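Long-range contacts in geranyltranstransferase (Thermotoga neapolitana, PDB 4WK5), which probably transfers prenyl groups to build isoprenoid chains, with magnesium as cofactor: residues A[65-70]-A[278-283]; A[161-166]-A[179-184]; A[29-34]-A[78-83]. One frame throughout, in Å; residues are numbered along the deposited sequence.

Contact 1: residues A[65-70]-A[278-283]; sequences LTVGED and HRTFDF
Asp70 and Arg279 carry a salt-bridge network, completed by Glu69, between two nearly antiparallel helices of the all-helical isoprenoid synthase fold; the axes of segments 65-70 and 278-283 run at 150°, 8.0 Å apart at their closest. Asp70, the last residue of helix 59-70, sets its carboxylate against the first turn of helix 278-289. Its OD1 receives Arg279 N on the syn lone pair at 3.0 Å, and OD2 takes Thr280 N at 2.9 Å. The negative charge at this helix start would probably be favoured by the helix dipole. With CG anti to the carbonyl carbon (chi1 -57°), Arg279 runs extended past the Asp70 carboxylate, CG 3.2 Å from OD1, and NH1 keeps a long ionic contact of 3.7 Å with that oxygen. Glu69 lies over a guanidinium face, the two planes 25° apart; OE2 is 3.1 Å from Arg279 NE but well out of plane, so charge alone acts there. Lys24 of helix 23-36 holds Glu69 OE1. Thr66 OG1, which also bonds to Leu63 O, lies 3.2 Å from Thr280 OG1. That second hydroxyl donates to Asp70 OD2 at 2.7 Å on the anti side, tilted from the carboxylate plane.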
# COMPACT_ATOMS: atom_id res chain seq x y z
N LEU A 65 -19.08 9.29 7.20
CA LEU A 65 -20.52 9.21 7.00
C LEU A 65 -21.27 10.42 7.54
O LEU A 65 -22.23 10.87 6.93
CB LEU A 65 -21.08 7.93 7.63
CG LEU A 65 -20.62 6.62 6.97
CD1 LEU A 65 -21.42 5.45 7.53
CD2 LEU A 65 -20.77 6.70 5.47
N THR A 66 -20.85 10.94 8.69
CA THR A 66 -21.60 12.06 9.27
C THR A 66 -21.34 13.35 8.49
O THR A 66 -22.27 14.12 8.25
CB THR A 66 -21.28 12.27 10.76
OG1 THR A 66 -19.96 12.82 10.91
CG2 THR A 66 -21.41 10.94 11.53
N VAL A 67 -20.09 13.58 8.09
CA VAL A 67 -19.77 14.78 7.32
C VAL A 67 -20.49 14.70 5.97
O VAL A 67 -21.10 15.68 5.51
CB VAL A 67 -18.25 14.93 7.09
CG1 VAL A 67 -17.97 16.05 6.09
CG2 VAL A 67 -17.54 15.21 8.42
N GLY A 68 -20.42 13.54 5.33
CA GLY A 68 -21.09 13.34 4.06
C GLY A 68 -22.59 13.53 4.15
O GLY A 68 -23.21 14.11 3.26
N GLU A 69 -23.20 13.03 5.22
CA GLU A 69 -24.64 13.19 5.37
C GLU A 69 -24.97 14.67 5.59
O GLU A 69 -25.99 15.16 5.09
CB GLU A 69 -25.18 12.34 6.52
CG GLU A 69 -26.71 12.30 6.54
CD GLU A 69 -27.27 11.47 7.68
OE1 GLU A 69 -26.47 11.03 8.52
OE2 GLU A 69 -28.50 11.28 7.73
N ASP A 70 -24.12 15.37 6.33
CA ASP A 70 -24.34 16.79 6.59
C ASP A 70 -24.34 17.63 5.31
O ASP A 70 -25.05 18.63 5.24
CB ASP A 70 -23.28 17.34 7.56
CG ASP A 70 -23.65 17.12 9.02
OD1 ASP A 70 -24.85 16.96 9.33
OD2 ASP A 70 -22.73 17.15 9.86
N HIS A 278 -24.38 19.72 11.47
CA HIS A 278 -25.07 19.33 12.71
C HIS A 278 -24.73 17.96 13.24
O HIS A 278 -24.45 17.80 14.43
CB HIS A 278 -26.59 19.37 12.51
CG HIS A 278 -27.13 20.72 12.14
ND1 HIS A 278 -28.01 20.90 11.09
CD2 HIS A 278 -26.94 21.94 12.68
CE1 HIS A 278 -28.32 22.18 11.00
NE2 HIS A 278 -27.68 22.83 11.96
N ARG A 279 -24.82 16.96 12.37
CA ARG A 279 -24.56 15.59 12.76
C ARG A 279 -23.12 15.43 13.20
O ARG A 279 -22.83 14.73 14.16
CB ARG A 279 -24.88 14.64 11.62
CG ARG A 279 -26.31 14.78 11.12
CD ARG A 279 -26.55 13.89 9.93
NE ARG A 279 -27.98 13.69 9.68
CZ ARG A 279 -28.73 14.52 8.97
NH1 ARG A 279 -28.19 15.60 8.43
NH2 ARG A 279 -30.02 14.27 8.80
N THR A 280 -22.22 16.09 12.48
CA THR A 280 -20.80 15.98 12.77
C THR A 280 -20.49 16.65 14.12
O THR A 280 -19.74 16.10 14.94
CB THR A 280 -19.97 16.60 11.65
OG1 THR A 280 -20.32 15.98 10.40
CG2 THR A 280 -18.49 16.39 11.91
N PHE A 281 -21.08 17.81 14.34
CA PHE A 281 -20.96 18.51 15.61
C PHE A 281 -21.43 17.64 16.77
O PHE A 281 -20.73 17.48 17.77
CB PHE A 281 -21.77 19.81 15.56
CG PHE A 281 -21.82 20.55 16.85
CD1 PHE A 281 -20.76 21.36 17.24
CD2 PHE A 281 -22.93 20.46 17.67
CE1 PHE A 281 -20.81 22.05 18.43
CE2 PHE A 281 -22.99 21.16 18.87
CZ PHE A 281 -21.93 21.96 19.24
N ASP A 282 -22.63 17.08 16.64
CA ASP A 282 -23.19 16.24 17.69
C ASP A 282 -22.31 15.01 17.94
O ASP A 282 -22.04 14.67 19.09
CB ASP A 282 -24.61 15.81 17.33
CG ASP A 282 -25.61 16.95 17.37
OD1 ASP A 282 -25.34 17.97 18.04
OD2 ASP A 282 -26.67 16.82 16.72
N PHE A 283 -21.86 14.38 16.86
CA PHE A 283 -20.99 13.20 16.94
C PHE A 283 -19.71 13.53 17.71
O PHE A 283 -19.35 12.84 18.67
CB PHE A 283 -20.67 12.70 15.52
CG PHE A 283 -19.67 11.56 15.47
CD1 PHE A 283 -19.86 10.41 16.22
CD2 PHE A 283 -18.57 11.64 14.65
CE1 PHE A 283 -18.95 9.36 16.16
CE2 PHE A 283 -17.66 10.59 14.58
CZ PHE A 283 -17.85 9.46 15.35

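Contact 2: residues A[161-166]-A[179-184]; sequences AMDVEF and EKMYSF
Met162 and Met181 form the apolar centre of a helical hairpin made by the consecutive helices 143-166 and 175-201, whose short segments here run at 142° with axes 9.5 Å apart. The two side chains pass alongside one another, pointing opposite ways, and Met162 CB meets Met181 CG at 3.6 Å. Phe166 adds its CE2, 4.0 Å from Met181 CB. A Met-aromatic contact follows: Met162, extended beyond CG, carries SD to 5.2 Å from the Phe184 ring centroid, 42° off the ring normal, while its CE reaches Phe184 CD2 at 3.8 Å. The third kind is polar against apolar. Met181 turns about its CB-CG bond (chi2 -91°), curling its thioether toward Asp163 and bringing CE to 3.4 Å from OD1. No hydrogen bond links the segments; van der Waals packing and the sulfur-ring contact join them. Cutting Met181 back to an alanine is likely to open a gap beside Met162 CB and the Asp163 carboxylate, where CG, SD and CE now pack. Around this hairpin, Tyr182 rests on helix 206-229, and three residues of the second subunit also pack here: Phe40 on the Phe184 ring, Leu42 on Met162, and Leu43, whose N bonds to Glu165 OE1.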
# COMPACT_ATOMS: atom_id res chain seq x y z
N ALA A 161 7.02 6.77 10.63
CA ALA A 161 8.48 6.75 10.61
C ALA A 161 9.05 7.75 11.63
O ALA A 161 9.93 7.40 12.41
CB ALA A 161 9.02 7.06 9.20
N MET A 162 8.52 8.97 11.65
CA MET A 162 8.96 9.95 12.66
C MET A 162 8.79 9.41 14.09
O MET A 162 9.69 9.51 14.92
CB MET A 162 8.19 11.26 12.51
CG MET A 162 8.48 12.02 11.22
SD MET A 162 7.27 13.34 11.01
CE MET A 162 7.80 14.02 9.43
N ASP A 163 7.62 8.82 14.37
CA ASP A 163 7.32 8.31 15.71
C ASP A 163 8.37 7.26 16.12
O ASP A 163 8.95 7.34 17.21
CB ASP A 163 5.90 7.74 15.73
CG ASP A 163 5.25 7.78 17.11
OD1 ASP A 163 5.74 8.49 18.02
OD2 ASP A 163 4.21 7.11 17.27
N VAL A 164 8.63 6.32 15.23
CA VAL A 164 9.62 5.27 15.48
C VAL A 164 11.01 5.83 15.65
O VAL A 164 11.75 5.47 16.58
CB VAL A 164 9.62 4.23 14.34
CG1 VAL A 164 10.87 3.36 14.40
CG2 VAL A 164 8.36 3.39 14.41
N GLU A 165 11.37 6.76 14.78
CA GLU A 165 12.74 7.27 14.78
C GLU A 165 13.03 8.23 15.94
O GLU A 165 14.16 8.32 16.41
CB GLU A 165 13.03 7.94 13.44
CG GLU A 165 13.07 6.90 12.31
CD GLU A 165 13.52 7.48 10.99
OE1 GLU A 165 14.41 8.36 11.02
OE2 GLU A 165 12.99 7.04 9.95
N PHE A 166 12.00 8.95 16.39
CA PHE A 166 12.17 9.90 17.49
C PHE A 166 12.42 9.20 18.82
O PHE A 166 12.89 9.83 19.77
CB PHE A 166 10.95 10.82 17.61
CG PHE A 166 10.82 11.82 16.48
CD1 PHE A 166 11.78 11.91 15.50
CD2 PHE A 166 9.70 12.65 16.41
CE1 PHE A 166 11.65 12.82 14.45
CE2 PHE A 166 9.57 13.56 15.37
CZ PHE A 166 10.55 13.65 14.39
N GLU A 179 4.91 17.98 17.16
CA GLU A 179 3.58 18.34 16.65
C GLU A 179 3.44 17.99 15.15
O GLU A 179 2.37 17.57 14.70
CB GLU A 179 3.28 19.83 16.88
CG GLU A 179 1.94 20.24 16.29
CD GLU A 179 1.21 21.29 17.10
OE1 GLU A 179 1.83 21.90 18.00
OE2 GLU A 179 -0.00 21.49 16.84
N LYS A 180 4.53 18.13 14.40
CA LYS A 180 4.52 17.77 12.98
C LYS A 180 4.26 16.27 12.82
O LYS A 180 3.51 15.84 11.93
CB LYS A 180 5.86 18.16 12.34
CG LYS A 180 5.95 17.91 10.84
CD LYS A 180 4.99 18.80 10.07
CE LYS A 180 5.35 18.84 8.58
NZ LYS A 180 4.45 19.74 7.80
N MET A 181 4.88 15.49 13.68
CA MET A 181 4.68 14.05 13.68
C MET A 181 3.21 13.70 13.97
O MET A 181 2.65 12.80 13.35
CB MET A 181 5.62 13.39 14.69
CG MET A 181 5.51 11.87 14.76
SD MET A 181 4.31 11.35 16.00
CE MET A 181 5.20 11.83 17.49
N TYR A 182 2.59 14.40 14.92
CA TYR A 182 1.17 14.17 15.21
C TYR A 182 0.34 14.50 13.98
O TYR A 182 -0.60 13.80 13.64
CB TYR A 182 0.69 15.02 16.39
CG TYR A 182 1.00 14.43 17.75
CD1 TYR A 182 2.23 13.83 18.01
CD2 TYR A 182 0.07 14.50 18.78
CE1 TYR A 182 2.51 13.28 19.25
CE2 TYR A 182 0.34 13.96 20.02
CZ TYR A 182 1.56 13.36 20.25
OH TYR A 182 1.83 12.82 21.48
N SER A 183 0.68 15.61 13.35
CA SER A 183 -0.04 16.06 12.16
C SER A 183 0.01 15.02 11.05
O SER A 183 -0.99 14.76 10.40
CB SER A 183 0.54 17.38 11.66
OG SER A 183 -0.02 17.72 10.41
N PHE A 184 1.18 14.44 10.85
CA PHE A 184 1.35 13.44 9.80
C PHE A 184 0.76 12.08 10.19
O PHE A 184 0.06 11.43 9.40
CB PHE A 184 2.82 13.24 9.46
CG PHE A 184 3.38 14.24 8.48
CD1 PHE A 184 2.80 15.49 8.33
CD2 PHE A 184 4.45 13.90 7.68
CE1 PHE A 184 3.32 16.41 7.41
CE2 PHE A 184 4.98 14.81 6.76
CZ PHE A 184 4.41 16.06 6.63

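Contact 3: residues A[29-34]-A[78-83]; sequences ERRIEE and LVDVAV
Arg31 lies with one face of its guanidinium over Val79 and one edge turned to Asp80, where helix 23-36 crosses helix 75-96. The axes of the short segments cross at -68° with a closest approach of 10.0 Å, and Arg31, with the most area buried, reaches across to Val79, Asp80 and Val83. Its CG stands anti to the backbone N and the chain then turns at the next two torsions, which lays the guanidinium over Val79 CG1. That methyl sits 3.7 Å above the guanidinium plane, over its centre, with Arg31 CZ 3.8 Å from Val79 CG1. The edge-on partner is Asp80: although its CB points away from segment 29-34, the carboxylate returns, and Arg31 NH1 meets OD1 at 2.7 Å. The oxygen lies in the guanidinium plane and is approached nearly in line with its C-O bond, yet the N-H...O angle is a bent 133° and the two flat groups are turned 54° apart. Val83 divides its methyls between two residues: CG2 meets Arg31 CG at 3.6 Å, the side chains crossing at about a right angle, while CG1 touches Ile32 CG1 at 3.7 Å. Ile32 also touches Val52 of helix 43-53. Arg31 NH2 forms a salt bridge with Glu76, whose OE2 lies close to Asp80 OD1. One arginine thus faces two neighbouring carboxylates, and its positive charge probably offsets their mutual repulsion while Val79 covers a face of the guanidinium and Val83 packs on the aliphatic CG.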
# COMPACT_ATOMS: atom_id res chain seq x y z
N GLU A 29 -19.82 -1.93 9.59
CA GLU A 29 -19.39 -3.29 9.93
C GLU A 29 -19.80 -4.30 8.87
O GLU A 29 -19.05 -5.23 8.54
CB GLU A 29 -19.93 -3.72 11.29
CG GLU A 29 -19.50 -2.81 12.44
CD GLU A 29 -18.03 -2.99 12.84
OE1 GLU A 29 -17.34 -3.88 12.27
OE2 GLU A 29 -17.57 -2.24 13.71
N ARG A 30 -21.02 -4.14 8.35
CA ARG A 30 -21.54 -5.00 7.30
C ARG A 30 -20.69 -4.93 6.04
O ARG A 30 -20.29 -5.96 5.48
CB ARG A 30 -22.98 -4.60 6.97
CG ARG A 30 -23.60 -5.32 5.78
CD ARG A 30 -23.73 -6.80 6.03
NE ARG A 30 -24.60 -7.43 5.04
CZ ARG A 30 -24.48 -8.69 4.63
NH1 ARG A 30 -23.52 -9.46 5.12
NH2 ARG A 30 -25.32 -9.18 3.73
N ARG A 31 -20.39 -3.71 5.60
CA ARG A 31 -19.63 -3.58 4.37
C ARG A 31 -18.19 -4.05 4.55
O ARG A 31 -17.64 -4.72 3.68
CB ARG A 31 -19.65 -2.13 3.87
CG ARG A 31 -18.79 -1.94 2.63
CD ARG A 31 -19.31 -2.71 1.42
NE ARG A 31 -20.52 -2.10 0.89
CZ ARG A 31 -20.53 -1.09 0.02
NH1 ARG A 31 -19.38 -0.58 -0.41
NH2 ARG A 31 -21.68 -0.59 -0.41
N ILE A 32 -17.57 -3.71 5.68
CA ILE A 32 -16.16 -4.06 5.81
C ILE A 32 -15.99 -5.59 5.95
O ILE A 32 -15.01 -6.14 5.45
CB ILE A 32 -15.47 -3.28 6.98
CG1 ILE A 32 -13.95 -3.25 6.77
CG2 ILE A 32 -15.86 -3.81 8.36
CD1 ILE A 32 -13.20 -2.37 7.77
N GLU A 33 -16.94 -6.27 6.58
CA GLU A 33 -16.81 -7.73 6.68
C GLU A 33 -17.02 -8.41 5.33
O GLU A 33 -16.45 -9.47 5.07
CB GLU A 33 -17.78 -8.29 7.71
CG GLU A 33 -17.41 -7.98 9.15
CD GLU A 33 -16.05 -8.54 9.60
OE1 GLU A 33 -15.43 -9.33 8.86
OE2 GLU A 33 -15.62 -8.21 10.72
N GLU A 34 -17.85 -7.80 4.48
CA GLU A 34 -18.02 -8.32 3.12
C GLU A 34 -16.70 -8.29 2.35
O GLU A 34 -16.36 -9.24 1.63
CB GLU A 34 -19.09 -7.53 2.36
CG GLU A 34 -20.50 -7.83 2.77
CD GLU A 34 -21.52 -6.94 2.08
OE1 GLU A 34 -21.11 -5.94 1.45
OE2 GLU A 34 -22.72 -7.26 2.15
N LEU A 78 -20.02 7.30 -0.42
CA LEU A 78 -19.57 7.68 0.91
C LEU A 78 -19.15 6.43 1.69
O LEU A 78 -18.11 6.42 2.37
CB LEU A 78 -20.69 8.43 1.65
CG LEU A 78 -20.40 9.44 2.75
CD1 LEU A 78 -19.53 10.58 2.26
CD2 LEU A 78 -21.73 9.97 3.29
N VAL A 79 -19.95 5.37 1.59
CA VAL A 79 -19.65 4.12 2.29
C VAL A 79 -18.31 3.55 1.82
O VAL A 79 -17.50 3.10 2.64
CB VAL A 79 -20.77 3.07 2.09
CG1 VAL A 79 -20.31 1.69 2.55
CG2 VAL A 79 -22.04 3.51 2.81
N ASP A 80 -18.07 3.59 0.51
CA ASP A 80 -16.80 3.15 -0.06
C ASP A 80 -15.59 3.86 0.54
O ASP A 80 -14.61 3.20 0.91
CB ASP A 80 -16.78 3.35 -1.58
CG ASP A 80 -17.69 2.38 -2.31
OD1 ASP A 80 -18.01 1.32 -1.74
OD2 ASP A 80 -18.06 2.69 -3.46
N VAL A 81 -15.68 5.19 0.64
CA VAL A 81 -14.62 6.00 1.22
C VAL A 81 -14.46 5.66 2.70
O VAL A 81 -13.34 5.49 3.18
CB VAL A 81 -14.91 7.53 1.07
CG1 VAL A 81 -13.86 8.36 1.78
CG2 VAL A 81 -14.97 7.89 -0.41
N ALA A 82 -15.58 5.58 3.42
CA ALA A 82 -15.51 5.30 4.85
C ALA A 82 -14.83 3.96 5.12
O ALA A 82 -13.95 3.88 5.97
CB ALA A 82 -16.90 5.33 5.49
N VAL A 83 -15.22 2.92 4.41
CA VAL A 83 -14.61 1.61 4.64
C VAL A 83 -13.15 1.59 4.21
O VAL A 83 -12.32 0.99 4.90
CB VAL A 83 -15.41 0.49 3.94
CG1 VAL A 83 -14.70 -0.84 4.10
CG2 VAL A 83 -16.79 0.41 4.54

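How the contacts relate
Contacts 2 and 3 are buried, whereas contact 1 is only partly so and includes exposed His278 and Arg279. The chemistry follows loosely: contact 1 is largely hydrogen bonds and charges at helix ends, contact 2 lacks cross-segment hydrogen bonds altogether, and contact 3 mixes one ion pair with valine packing. No two contacts join the same helix pair, but contacts 1 and 3 touch, Leu78 CD2 lying 3.5 Å from Gly68 CA. Contact 2 sits across the chain's centre from both, its centre about 29 Å from that of contact 1. Helix 175-201 relates all three, supplying segment 179-184 and packing on Val67 and Val81. Only contact 2 meets the second subunit.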